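Side-chain contacts in extracellular solute-binding protein, family 1 (Bifidobacterium longum subsp. infantis, PDB 6FTH), which probably captures human milk oligosaccharides outside the cell and delivers them to an ABC transporter for uptake: residues A[103-106]-A[107-110]; A[125-128]-A[129-133]; A[157-160]-A[161-165]; A[189-192]-A[193-197]. All coordinates share one frame; numbering follows the deposited sequence.

Contact 1. Residues A[103-106]-A[107-110]; sequences FEDL and SKDL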
loop_
_atom_site.group_PDB
_atom_site.type_symbol
_atom_site.label_atom_id
_atom_site.label_comp_id
_atom_site.label_asym_id
_atom_site.label_seq_id
_atom_site.Cartn_x
_atom_site.Cartn_y
_atom_site.Cartn_z
ATOM N N PHE A 103 7.332 -6.499 24.579
ATOM C CA PHE A 103 6.107 -5.743 24.338
ATOM C C PHE A 103 4.929 -6.279 25.137
ATOM O O PHE A 103 4.757 -7.487 25.295
ATOM C CB PHE A 103 5.753 -5.753 22.833
ATOM C CG PHE A 103 6.775 -5.054 21.983
ATOM C CD1 PHE A 103 6.868 -3.678 21.993
ATOM C CD2 PHE A 103 7.660 -5.774 21.206
ATOM C CE1 PHE A 103 7.817 -3.015 21.221
ATOM C CE2 PHE A 103 8.602 -5.123 20.429
ATOM C CZ PHE A 103 8.678 -3.733 20.443
ATOM N N GLU A 104 4.101 -5.355 25.613
ATOM C CA GLU A 104 2.858 -5.710 26.279
ATOM C C GLU A 104 1.895 -6.348 25.285
ATOM O O GLU A 104 1.716 -5.855 24.166
ATOM C CB GLU A 104 2.221 -4.435 26.836
ATOM C CG GLU A 104 0.863 -4.621 27.497
ATOM C CD GLU A 104 0.983 -4.824 28.984
ATOM O OE1 GLU A 104 2.113 -5.068 29.464
ATOM O OE2 GLU A 104 -0.055 -4.732 29.664
ATOM N N ASP A 105 1.246 -7.427 25.711
ATOM C CA ASP A 105 0.163 -8.041 24.937
ATOM C C ASP A 105 -1.085 -7.206 25.182
ATOM O O ASP A 105 -1.761 -7.351 26.204
ATOM C CB ASP A 105 -0.041 -9.488 25.368
ATOM C CG ASP A 105 -1.202 -10.175 24.647
ATOM O OD1 ASP A 105 -1.865 -9.571 23.775
ATOM O OD2 ASP A 105 -1.475 -11.342 24.986
ATOM N N LEU A 106 -1.383 -6.309 24.240
ATOM C CA LEU A 106 -2.491 -5.377 24.380
ATOM C C LEU A 106 -3.853 -6.049 24.306
ATOM O O LEU A 106 -4.849 -5.433 24.699
ATOM C CB LEU A 106 -2.384 -4.307 23.290
ATOM C CG LEU A 106 -1.125 -3.450 23.365
ATOM C CD1 LEU A 106 -0.882 -2.701 22.054
ATOM C CD2 LEU A 106 -1.244 -2.468 24.537
ATOM N N SER A 107 -3.934 -7.289 23.817
ATOM C CA SER A 107 -5.217 -7.981 23.824
ATOM C C SER A 107 -5.761 -8.159 25.236
ATOM O O SER A 107 -6.978 -8.297 25.397
ATOM C CB SER A 107 -5.093 -9.353 23.168
ATOM O OG SER A 107 -4.396 -10.256 24.013
ATOM N N LYS A 108 -4.888 -8.162 26.252
ATOM C CA LYS A 108 -5.295 -8.284 27.649
ATOM C C LYS A 108 -5.709 -6.952 28.254
ATOM O O LYS A 108 -6.204 -6.938 29.385
ATOM C CB LYS A 108 -4.141 -8.832 28.499
ATOM C CG LYS A 108 -3.610 -10.204 28.072
ATOM C CD LYS A 108 -4.697 -11.263 28.147
ATOM C CE LYS A 108 -4.146 -12.657 27.854
ATOM N NZ LYS A 108 -3.654 -12.776 26.444
ATOM N N ASP A 109 -5.515 -5.845 27.531
ATOM C CA ASP A 109 -5.699 -4.498 28.058
ATOM C C ASP A 109 -6.866 -3.766 27.403
ATOM O O ASP A 109 -7.010 -2.552 27.595
ATOM C CB ASP A 109 -4.422 -3.675 27.853
ATOM C CG ASP A 109 -3.247 -4.198 28.649
ATOM O OD1 ASP A 109 -3.485 -4.784 29.726
ATOM O OD2 ASP A 109 -2.088 -4.016 28.211
ATOM N N LEU A 110 -7.709 -4.462 26.640
ATOM C CA LEU A 110 -8.701 -3.752 25.844
ATOM C C LEU A 110 -9.749 -3.039 26.690
ATOM O O LEU A 110 -10.344 -2.066 26.222
ATOM C CB LEU A 110 -9.337 -4.694 24.823
ATOM C CG LEU A 110 -8.474 -4.934 23.576
ATOM C CD1 LEU A 110 -9.007 -6.125 22.792
ATOM C CD2 LEU A 110 -8.450 -3.694 22.700
#

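Contact 2. Residues A[125-128]-A[129-133]; sequences DAQK and LTTDP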
loop_
_atom_site.group_PDB
_atom_site.type_symbol
_atom_site.label_atom_id
_atom_site.label_comp_id
_atom_site.label_asym_id
_atom_site.label_seq_id
_atom_site.Cartn_x
_atom_site.Cartn_y
_atom_site.Cartn_z
ATOM N N ASP A 125 -11.637 -6.643 10.858
ATOM C CA ASP A 125 -10.461 -7.084 10.129
ATOM C C ASP A 125 -9.238 -6.285 10.528
ATOM O O ASP A 125 -8.112 -6.725 10.268
ATOM C CB ASP A 125 -10.675 -6.970 8.614
ATOM C CG ASP A 125 -11.429 -8.154 8.033
ATOM O OD1 ASP A 125 -11.867 -9.030 8.811
ATOM O OD2 ASP A 125 -11.572 -8.208 6.796
ATOM N N ALA A 126 -9.439 -5.104 11.122
ATOM C CA ALA A 126 -8.302 -4.356 11.645
ATOM C C ALA A 126 -7.705 -5.077 12.840
ATOM O O ALA A 126 -6.480 -5.187 12.955
ATOM C CB ALA A 126 -8.725 -2.932 12.023
ATOM N N GLN A 127 -8.550 -5.608 13.722
ATOM C CA GLN A 127 -8.033 -6.377 14.848
ATOM C C GLN A 127 -7.282 -7.609 14.360
ATOM O O GLN A 127 -6.218 -7.947 14.884
ATOM C CB GLN A 127 -9.170 -6.779 15.776
ATOM C CG GLN A 127 -8.711 -7.612 16.947
ATOM C CD GLN A 127 -9.803 -7.827 17.986
ATOM O OE1 GLN A 127 -10.996 -7.727 17.687
ATOM N NE2 GLN A 127 -9.394 -8.133 19.210
ATOM N N LYS A 128 -7.815 -8.290 13.345
ATOM C CA LYS A 128 -7.111 -9.459 12.819
ATOM C C LYS A 128 -5.727 -9.099 12.298
ATOM O O LYS A 128 -4.799 -9.911 12.374
ATOM C CB LYS A 128 -7.910 -10.069 11.679
ATOM C CG LYS A 128 -9.222 -10.675 12.123
ATOM C CD LYS A 128 -9.859 -11.439 10.977
ATOM C CE LYS A 128 -11.101 -12.166 11.423
ATOM N NZ LYS A 128 -11.677 -12.896 10.255
ATOM N N LEU A 129 -5.580 -7.904 11.740
ATOM C CA LEU A 129 -4.325 -7.521 11.118
ATOM C C LEU A 129 -3.162 -7.588 12.090
ATOM O O LEU A 129 -2.032 -7.869 11.670
ATOM C CB LEU A 129 -4.461 -6.108 10.553
ATOM C CG LEU A 129 -3.359 -5.604 9.629
ATOM C CD1 LEU A 129 -3.275 -6.446 8.346
ATOM C CD2 LEU A 129 -3.599 -4.118 9.293
ATOM N N THR A 130 -3.395 -7.322 13.380
ATOM C CA THR A 130 -2.300 -7.295 14.351
ATOM C C THR A 130 -2.394 -8.381 15.415
ATOM O O THR A 130 -1.621 -8.345 16.379
ATOM C CB THR A 130 -2.194 -5.917 15.010
ATOM O OG1 THR A 130 -3.387 -5.669 15.758
ATOM C CG2 THR A 130 -1.971 -4.840 13.951
ATOM N N THR A 131 -3.307 -9.335 15.271
ATOM C CA THR A 131 -3.541 -10.360 16.278
ATOM C C THR A 131 -3.142 -11.715 15.713
ATOM O O THR A 131 -3.618 -12.102 14.639
ATOM C CB THR A 131 -5.018 -10.408 16.665
ATOM O OG1 THR A 131 -5.415 -9.163 17.248
ATOM C CG2 THR A 131 -5.252 -11.518 17.675
ATOM N N ASP A 132 -2.296 -12.438 16.438
ATOM C CA ASP A 132 -1.866 -13.760 15.983
ATOM C C ASP A 132 -2.933 -14.800 16.291
ATOM O O ASP A 132 -3.915 -14.528 16.989
ATOM C CB ASP A 132 -0.481 -14.094 16.539
ATOM C CG ASP A 132 -0.463 -14.308 18.056
ATOM O OD1 ASP A 132 -1.485 -14.705 18.644
ATOM O OD2 ASP A 132 0.603 -14.052 18.644
ATOM N N PRO A 133 -2.815 -16.006 15.722
ATOM C CA PRO A 133 -3.865 -17.009 15.946
ATOM C C PRO A 133 -3.950 -17.459 17.390
ATOM O O PRO A 133 -5.020 -17.915 17.816
ATOM C CB PRO A 133 -3.479 -18.162 15.002
ATOM C CG PRO A 133 -2.457 -17.575 14.062
ATOM C CD PRO A 133 -1.738 -16.541 14.875
HETATM O O HOH W 1 -6.731 -8.778 19.829
#

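Contact 3. Residues A[157-160]-A[161-165]; sequences INKT and WLDKL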
loop_
_atom_site.group_PDB
_atom_site.type_symbol
_atom_site.label_atom_id
_atom_site.label_comp_id
_atom_site.label_asym_id
_atom_site.label_seq_id
_atom_site.Cartn_x
_atom_site.Cartn_y
_atom_site.Cartn_z
ATOM N N ILE A 157 -5.393 5.620 -18.552
ATOM C CA ILE A 157 -5.202 5.844 -19.981
ATOM C C ILE A 157 -5.582 7.279 -20.319
ATOM O O ILE A 157 -6.441 7.885 -19.667
ATOM C CB ILE A 157 -5.978 4.826 -20.831
ATOM C CG1 ILE A 157 -5.519 4.830 -22.291
ATOM C CG2 ILE A 157 -7.458 5.044 -20.741
ATOM C CD1 ILE A 157 -5.845 3.532 -22.969
ATOM N N ASN A 158 -4.920 7.822 -21.343
ATOM C CA ASN A 158 -5.209 9.166 -21.844
ATOM C C ASN A 158 -6.450 9.071 -22.721
ATOM O O ASN A 158 -6.384 8.671 -23.889
ATOM C CB ASN A 158 -4.022 9.763 -22.587
ATOM C CG ASN A 158 -4.245 11.223 -22.857
ATOM O OD1 ASN A 158 -5.350 11.601 -23.261
ATOM N ND2 ASN A 158 -3.266 12.044 -22.544
ATOM N N LYS A 159 -7.601 9.383 -22.113
ATOM C CA LYS A 159 -8.878 9.365 -22.801
ATOM C C LYS A 159 -8.966 10.468 -23.862
ATOM O O LYS A 159 -9.638 10.284 -24.886
ATOM C CB LYS A 159 -10.006 9.503 -21.766
ATOM C CG LYS A 159 -11.427 9.359 -22.330
ATOM C CD LYS A 159 -11.653 8.030 -23.034
ATOM C CE LYS A 159 -13.123 7.673 -23.170
ATOM N NZ LYS A 159 -13.909 8.777 -23.828
ATOM N N THR A 160 -8.324 11.615 -23.631
ATOM C CA THR A 160 -8.287 12.652 -24.662
ATOM C C THR A 160 -7.647 12.109 -25.931
ATOM O O THR A 160 -8.135 12.349 -27.039
ATOM C CB THR A 160 -7.511 13.859 -24.147
ATOM O OG1 THR A 160 -8.217 14.423 -23.036
ATOM C CG2 THR A 160 -7.338 14.926 -25.244
ATOM N N TRP A 161 -6.576 11.334 -25.783
ATOM C CA TRP A 161 -5.940 10.720 -26.947
ATOM C C TRP A 161 -6.850 9.692 -27.607
ATOM O O TRP A 161 -6.958 9.643 -28.841
ATOM C CB TRP A 161 -4.636 10.064 -26.529
ATOM C CG TRP A 161 -3.507 10.958 -26.140
ATOM C CD1 TRP A 161 -3.510 12.334 -26.041
ATOM C CD2 TRP A 161 -2.173 10.545 -25.835
ATOM N NE1 TRP A 161 -2.269 12.774 -25.681
ATOM C CE2 TRP A 161 -1.424 11.707 -25.547
ATOM C CE3 TRP A 161 -1.543 9.303 -25.767
ATOM C CZ2 TRP A 161 -0.082 11.664 -25.195
ATOM C CZ3 TRP A 161 -0.207 9.250 -25.425
ATOM C CH2 TRP A 161 0.516 10.425 -25.140
ATOM N N LEU A 162 -7.494 8.826 -26.815
ATOM C CA LEU A 162 -8.417 7.867 -27.398
ATOM C C LEU A 162 -9.474 8.589 -28.218
ATOM O O LEU A 162 -9.789 8.184 -29.341
ATOM C CB LEU A 162 -9.112 7.051 -26.308
ATOM C CG LEU A 162 -8.216 6.090 -25.495
ATOM C CD1 LEU A 162 -9.073 5.483 -24.392
ATOM C CD2 LEU A 162 -7.586 5.010 -26.332
ATOM N N ASP A 163 -10.026 9.665 -27.659
ATOM C CA ASP A 163 -11.115 10.390 -28.308
ATOM C C ASP A 163 -10.649 11.038 -29.605
ATOM O O ASP A 163 -11.335 10.956 -30.634
ATOM C CB ASP A 163 -11.645 11.467 -27.363
ATOM C CG ASP A 163 -12.501 10.901 -26.228
ATOM O OD1 ASP A 163 -12.847 9.709 -26.254
ATOM O OD2 ASP A 163 -12.826 11.688 -25.316
ATOM N N LYS A 164 -9.486 11.688 -29.567
ATOM C CA LYS A 164 -8.934 12.357 -30.745
ATOM C C LYS A 164 -8.648 11.381 -31.875
ATOM O O LYS A 164 -8.781 11.738 -33.054
ATOM C CB LYS A 164 -7.655 13.105 -30.364
ATOM C CG LYS A 164 -7.948 14.428 -29.636
ATOM C CD LYS A 164 -6.698 15.256 -29.355
ATOM C CE LYS A 164 -7.086 16.591 -28.713
ATOM N NZ LYS A 164 -5.904 17.411 -28.368
ATOM N N LEU A 165 -8.263 10.152 -31.547
ATOM C CA LEU A 165 -7.916 9.160 -32.558
ATOM C C LEU A 165 -9.078 8.265 -32.941
ATOM O O LEU A 165 -8.930 7.426 -33.833
ATOM C CB LEU A 165 -6.749 8.297 -32.064
ATOM C CG LEU A 165 -5.458 9.050 -31.759
ATOM C CD1 LEU A 165 -4.380 8.058 -31.325
ATOM C CD2 LEU A 165 -5.014 9.856 -32.983
#

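Contact 4. Residues A[189-192]-A[193-197]; sequences NGNG and QADEI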
loop_
_atom_site.group_PDB
_atom_site.type_symbol
_atom_site.label_atom_id
_atom_site.label_comp_id
_atom_site.label_asym_id
_atom_site.label_seq_id
_atom_site.Cartn_x
_atom_site.Cartn_y
_atom_site.Cartn_z
ATOM N N ASN A 189 -0.693 13.983 -29.079
ATOM C CA ASN A 189 -0.541 15.252 -28.372
ATOM C C ASN A 189 -0.319 16.437 -29.301
ATOM O O ASN A 189 -0.212 17.566 -28.807
ATOM C CB ASN A 189 0.508 15.190 -27.244
ATOM C CG ASN A 189 1.959 15.150 -27.731
ATOM O OD1 ASN A 189 2.257 15.438 -28.891
ATOM N ND2 ASN A 189 2.869 14.848 -26.814
ATOM N N GLY A 190 -0.244 16.200 -30.610
ATOM C CA GLY A 190 -0.337 17.257 -31.601
ATOM C C GLY A 190 0.907 18.084 -31.826
ATOM O O GLY A 190 0.835 19.085 -32.546
ATOM N N ASN A 191 2.041 17.729 -31.251
ATOM C CA ASN A 191 3.188 18.620 -31.357
ATOM C C ASN A 191 4.103 18.292 -32.531
ATOM O O ASN A 191 5.138 18.962 -32.692
ATOM C CB ASN A 191 3.970 18.688 -30.046
ATOM C CG ASN A 191 4.585 17.361 -29.654
ATOM O OD1 ASN A 191 4.602 16.402 -30.432
ATOM N ND2 ASN A 191 5.111 17.310 -28.444
ATOM N N GLY A 192 3.739 17.311 -33.349
ATOM C CA GLY A 192 4.556 16.856 -34.457
ATOM C C GLY A 192 5.697 15.927 -34.103
ATOM O O GLY A 192 6.242 15.272 -35.003
ATOM N N GLN A 193 6.100 15.846 -32.838
ATOM C CA GLN A 193 7.223 15.013 -32.449
ATOM C C GLN A 193 6.722 13.626 -32.071
ATOM O O GLN A 193 5.616 13.476 -31.550
ATOM C CB GLN A 193 7.952 15.621 -31.245
ATOM C CG GLN A 193 8.607 16.973 -31.514
ATOM C CD GLN A 193 9.775 16.843 -32.483
ATOM O OE1 GLN A 193 10.686 16.050 -32.246
ATOM N NE2 GLN A 193 9.746 17.604 -33.580
ATOM N N ALA A 194 7.547 12.612 -32.335
ATOM C CA ALA A 194 7.263 11.252 -31.862
ATOM C C ALA A 194 7.776 11.114 -30.432
ATOM O O ALA A 194 8.716 10.372 -30.131
ATOM C CB ALA A 194 7.889 10.216 -32.786
ATOM N N ASP A 195 7.165 11.902 -29.550
ATOM C CA ASP A 195 7.561 11.976 -28.152
ATOM C C ASP A 195 6.636 11.178 -27.250
ATOM O O ASP A 195 6.947 11.025 -26.069
ATOM C CB ASP A 195 7.602 13.437 -27.664
ATOM C CG ASP A 195 6.246 14.147 -27.750
ATOM O OD1 ASP A 195 5.422 13.804 -28.606
ATOM O OD2 ASP A 195 6.011 15.081 -26.951
ATOM N N GLU A 196 5.520 10.697 -27.789
ATOM C CA GLU A 196 4.580 9.914 -27.006
ATOM C C GLU A 196 5.244 8.644 -26.511
ATOM O O GLU A 196 5.846 7.892 -27.284
ATOM C CB GLU A 196 3.380 9.541 -27.868
ATOM C CG GLU A 196 2.351 10.645 -28.080
ATOM C CD GLU A 196 2.733 11.669 -29.157
ATOM O OE1 GLU A 196 3.756 11.501 -29.848
ATOM O OE2 GLU A 196 1.977 12.656 -29.287
ATOM N N ILE A 197 5.094 8.394 -25.215
ATOM C CA ILE A 197 5.430 7.112 -24.606
ATOM C C ILE A 197 4.119 6.345 -24.497
ATOM O O ILE A 197 3.292 6.677 -23.635
ATOM C CB ILE A 197 6.051 7.324 -23.220
ATOM C CG1 ILE A 197 7.335 8.158 -23.316
ATOM C CG2 ILE A 197 6.351 5.967 -22.575
ATOM C CD1 ILE A 197 7.890 8.656 -21.968
HETATM O O HOH W 2 7.637 19.555 -33.678
#

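Contact 1. Residues A[103-106]-A[107-110]
Asp105 OD1 is gripped by Ser107 through two of its atoms. The hydroxyl OG of Ser107 donates to Asp105 OD1 at 2.6 Å, on the syn side but lifted out of the carboxylate plane, and the backbone N of Ser107 reaches the same OD1 at 3.1 Å from the same face. A third donor, the backbone N of Met137, also ends on this oxygen. With CG of Asp105 trans to the backbone N (chi1 177°), the carboxylate lies beside the carbonyl carbon, which brings OD1 to Ser107 and OD2 to Lys108. OD2 takes a salt bridge from Lys108 NZ at 3.0 Å; the lysine chain folds back at chi2 and chi4, and NZ arrives above the carboxylate plane. An alanine in place of Asp105 would probably leave the Lys108 ammonium without its countercharge, and OG and N of Ser107 without their shared acceptor.

Glu104 and Asp109 cross at about a right angle with carboxylate planes 23° apart, bringing Glu104 OE2 within 2.6 Å of Asp109 OD2. At this separation one of the two acids probably carries a proton; Glu104 OE1 forms a salt bridge with Lys350. Backbone bonds close the turn, Lys108 N to Asp105 O at 3.2 Å and Asp109 N to Leu106 O at 2.9 Å, while the Leu106 side chain packs against Phe341 and Leu354. An aspartate accepting from the amide two residues ahead defines an Asx turn, and here it leads into a 3-10 segment in the surface loop between helices 93-98 and 114-122.

Contact 2. Residues A[125-128]-A[129-133]
This is a local contact between Gln127 and Thr131 and their backbone neighbours, where helix 124-130 runs out into a loop. Gln127 O accepts two bonds, a short one from Thr131 OG1 at 2.8 Å and a longer one from Thr130 N at 3.3 Å. The two donors come from opposite faces of the carbonyl plane, so the carbonyl is held between hydroxyl and amide. A Thr hydroxyl returning to the carbonyl four residues back is a familiar helical side-chain-to-backbone bond; in this case it ties the first loop residue to the last turn. The hydroxyl is placed for it because OG1 of Thr131 lies trans to its own carbonyl carbon (chi1 -62°).

A water joins the two side chains, donating to Thr131 OG1 at 2.9 Å and accepting from Gln127 NE2 at 2.8 Å. The extended Gln127 chain carries its amide out to that water, and its CG lies 3.7 Å from Thr131 OG1. Backbone bonding is looser here: Leu129 N bonds Asp125 O at 3.2 Å, and Thr131 N reaches Lys128 O in a weak bond. On the buried side, Ala126 and Leu129 pack on Phe336, and the Thr130 hydroxyl is bonded to Ala139 O.

Contact 3. Residues A[157-160]-A[161-165]
One face of the Trp161 indole carries the side-chain amide of Asn158, stacked with the two planes only 11° apart. Asn158 ND2 sits 3.3 Å above the ring plane, offset toward the rim, and Asn158 CB makes a CH-pi contact 4.0 Å from the centroid of the five-membered ring. At the ring's edge, near its plane, lies the carbonyl carbon of Thr160. Asn158 is the N-cap of helix 159-165: its OD1 accepts from Trp161 N at 2.8 Å, the donor standing above the amide plane. With CG trans to the backbone N (chi1 -169°), the amide can lie on the indole and cap the helix at once, and its ND2 is further bonded to Gln310. An alanine in place of Trp161 would remove the flat surface under this amide, and the Asn158 side chain would probably be less firmly fixed in its capping pose.

Along the outer side of the helix, Lys159 NZ bridges to Asp163 OD1 at 2.8 Å, meeting the syn lone pair. On the inner side, Leu162 CD1 rests 4.0 Å from Ile157 CG2, the two side chains crossing at about a right angle. The contact thus turns strand 154-158, whose Ile157 pairs with Ile312 of strand 311-313, into helix 159-165, while Trp161 meets Phe183 edge-to-face and Leu162 packs on Val179, both from helix 173-185.

Contact 4. Residues A[189-192]-A[193-197]
Similar first torsions in Asn189 (chi1 73°) and Asp195 (chi1 61°) place CG of each between its own backbone N and carbonyl carbon, and the amide and carboxylate meet from opposite directions across the loop. Asn189 ND2 donates to Asp195 OD2 at 3.2 Å, with the acceptor close to the amide plane, and makes a weaker bond to Asp195 OD1; ND2 also bonds Ala290 O, and Lys291 forms a salt bridge with Asp195 OD2. Glu196, bent at chi2 (80°), brings OE2 to accept from Asn189 N at 3.0 Å, nearly in line with its C-O bond.

Asn189 OD1 accepts from Asn191 N at 3.3 Å, an Asx turn, and Gly190 and Gly192 both adopt positive phi as the chain curls round. Asn189 OD1 and Glu196 OE2 approach to 2.8 Å although both are acceptors, and the carboxylate of Asp187 lies near the latter. Such gathered oxygens resemble the EF-hand-like calcium loop of AlgQ-type binding proteins, and a similar role is possible here. A water joins Asn191 O to Gln193 NE2. The loop leads from helix 173-185 into strand 197-199, where Ile197 pairs with Lys291 and Gly293, and it borders helix 159-165 through Trp161.

How the contacts relate
Along the chain the four contacts come in series and fall into two pairs on opposite sides of the chain's centre. Contacts 1 and 2, with centres about 13 Å apart, flank helix 114-122 and touch where Leu110 CD1 meets Gln127 NE2 at 4.1 Å. Contacts 3 and 4 are also centred about 13 Å apart and meet closely, Trp161 CH2 lying 3.5 Å from Glu196 CG; both include residues of the sheet formed by strands 197-199, 292-297, 154-158 and 311-313. The centres of contacts 2 and 3 are about 44 Å apart. This separation is consistent with the two-lobed solute-binding fold, one pair belonging to each lobe.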